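Local coordinates for bifunctional autolysin (Staphylococcus aureus subsp. aureus Mu50, PDB 6FXO), which probably cleaves staphylococcal peptidoglycan, its glycoside hydrolase family 73 module acting as an N-acetylglucosaminidase on the glycan strands, at residues W169-V172 / S173-I176. Residues are numbered along the deposited sequence; the frame is centred on the assembly and turned at random.
Sequences WDTV and SKAI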
loop_
_atom_site.group_PDB
_atom_site.type_symbol
_atom_site.label_atom_id
_atom_site.label_comp_id
_atom_site.label_asym_id
_atom_site.label_seq_id
_atom_site.Cartn_x
_atom_site.Cartn_y
_atom_site.Cartn_z
ATOM N N TRP A 169 -18.138 7.124 -14.516
ATOM C CA TRP A 169 -17.550 7.859 -13.404
ATOM C C TRP A 169 -17.633 9.351 -13.636
ATOM O O TRP A 169 -16.640 10.058 -13.704
ATOM C CB TRP A 169 -16.100 7.401 -13.122
ATOM C CG TRP A 169 -15.846 5.884 -12.970
ATOM C CD1 TRP A 169 -16.720 4.916 -12.543
ATOM C CD2 TRP A 169 -14.605 5.210 -13.223
ATOM N NE1 TRP A 169 -16.100 3.699 -12.524
ATOM C CE2 TRP A 169 -14.799 3.848 -12.932
ATOM C CE3 TRP A 169 -13.347 5.627 -13.665
ATOM C CZ2 TRP A 169 -13.783 2.898 -13.071
ATOM C CZ3 TRP A 169 -12.344 4.692 -13.803
ATOM C CH2 TRP A 169 -12.564 3.347 -13.508
ATOM N N ASP A 170 -18.864 9.814 -13.725
ATOM C CA ASP A 170 -19.245 11.210 -13.948
ATOM C C ASP A 170 -19.124 12.073 -12.697
ATOM O O ASP A 170 -19.209 13.298 -12.778
ATOM C CB ASP A 170 -20.670 11.302 -14.539
ATOM C CG ASP A 170 -21.765 10.642 -13.717
ATOM O OD1 ASP A 170 -22.080 9.463 -13.983
ATOM O OD2 ASP A 170 -22.314 11.307 -12.817
ATOM N N THR A 171 -18.918 11.434 -11.544
ATOM C CA THR A 171 -18.791 12.160 -10.284
ATOM C C THR A 171 -17.678 11.538 -9.457
ATOM O O THR A 171 -17.338 10.375 -9.657
ATOM C CB THR A 171 -20.111 12.095 -9.507
ATOM O OG1 THR A 171 -21.199 12.248 -10.418
ATOM C CG2 THR A 171 -20.199 13.165 -8.436
ATOM N N VAL A 172 -17.131 12.306 -8.512
ATOM C CA VAL A 172 -16.052 11.787 -7.677
ATOM C C VAL A 172 -16.350 10.585 -6.774
ATOM O O VAL A 172 -15.487 9.722 -6.636
ATOM C CB VAL A 172 -15.448 12.950 -6.861
ATOM C CG1 VAL A 172 -14.168 12.506 -6.160
ATOM C CG2 VAL A 172 -15.182 14.153 -7.758
ATOM N N SER A 173 -17.552 10.503 -6.170
ATOM C CA SER A 173 -17.810 9.345 -5.314
ATOM C C SER A 173 -17.813 8.083 -6.141
ATOM O O SER A 173 -17.448 7.008 -5.670
ATOM C CB SER A 173 -19.145 9.502 -4.591
ATOM O OG SER A 173 -19.700 8.252 -4.210
ATOM N N LYS A 174 -18.226 8.252 -7.386
ATOM C CA LYS A 174 -18.344 7.232 -8.417
ATOM C C LYS A 174 -16.992 6.763 -8.933
ATOM O O LYS A 174 -16.797 5.556 -9.065
ATOM C CB LYS A 174 -19.204 7.747 -9.596
ATOM C CG LYS A 174 -20.715 7.794 -9.327
ATOM C CD LYS A 174 -21.509 8.481 -10.468
ATOM C CE LYS A 174 -23.012 8.470 -10.235
ATOM N NZ LYS A 174 -23.787 9.154 -11.316
ATOM N N ALA A 175 -16.052 7.696 -9.243
ATOM C CA ALA A 175 -14.775 7.207 -9.724
ATOM C C ALA A 175 -14.163 6.384 -8.613
ATOM O O ALA A 175 -13.480 5.388 -8.852
ATOM C CB ALA A 175 -13.866 8.365 -10.086
ATOM N N ILE A 176 -14.419 6.802 -7.377
ATOM C CA ILE A 176 -13.876 6.057 -6.264
ATOM C C ILE A 176 -14.470 4.656 -6.153
ATOM O O ILE A 176 -13.732 3.699 -5.885
ATOM C CB ILE A 176 -14.168 6.854 -4.970
ATOM C CG1 ILE A 176 -13.289 8.071 -4.931
ATOM C CG2 ILE A 176 -14.001 5.973 -3.715
ATOM C CD1 ILE A 176 -13.649 9.182 -3.900
#
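W169 lays one face of its indole against the backbone of A175, whose CA sits 4.1 Å from the centroid of the five-membered ring in a CH-pi contact, offset toward the ring's rim. CG of the tryptophan stands anti to its own carbonyl carbon (chi1 -51°), which brings the ring alongside the first turn of helix 172-180. The small methyl suits this place: CB of A175 packs 3.9 Å from CB of W169, and the broad, buried ring lies close to the helix. Next, D170 turns its carboxylate to the fully extended chain of K174. NZ lies 3.0 Å from OD2, approaching on the syn lone pair, with a weaker bond to OD1 completing the salt bridge. OD2 is gripped twice, because OG1 of T171 donates to it over 2.8 Å from above the carboxylate plane; together the two donors would restrict rotation of the carboxylate. T171 occupies the N-cap position, yet its hydroxyl is turned to D170 and its side chain makes no capping bond. Its carbonyl starts the helical pattern instead: T171 O accepts a bond from A175 N at 3.0 Å and a second, weak one from K174 N. V172 is the first residue of helix 172-180, and its apolar branches suit a partly exposed place beside I176: its O receives I176 N at 3.2 Å, while CG1 makes an apolar contact with CD1 of I176 at 4.1 Å, and both residues also touch Q91. I176 continues onto A94 and F95 of helix 92-102. What results is a helix N-terminus, entered from a loop and braced by an i to i+4 Asp-Lys salt bridge, in the part of the chain that belongs to the glucosaminidase family of the lysozyme clan.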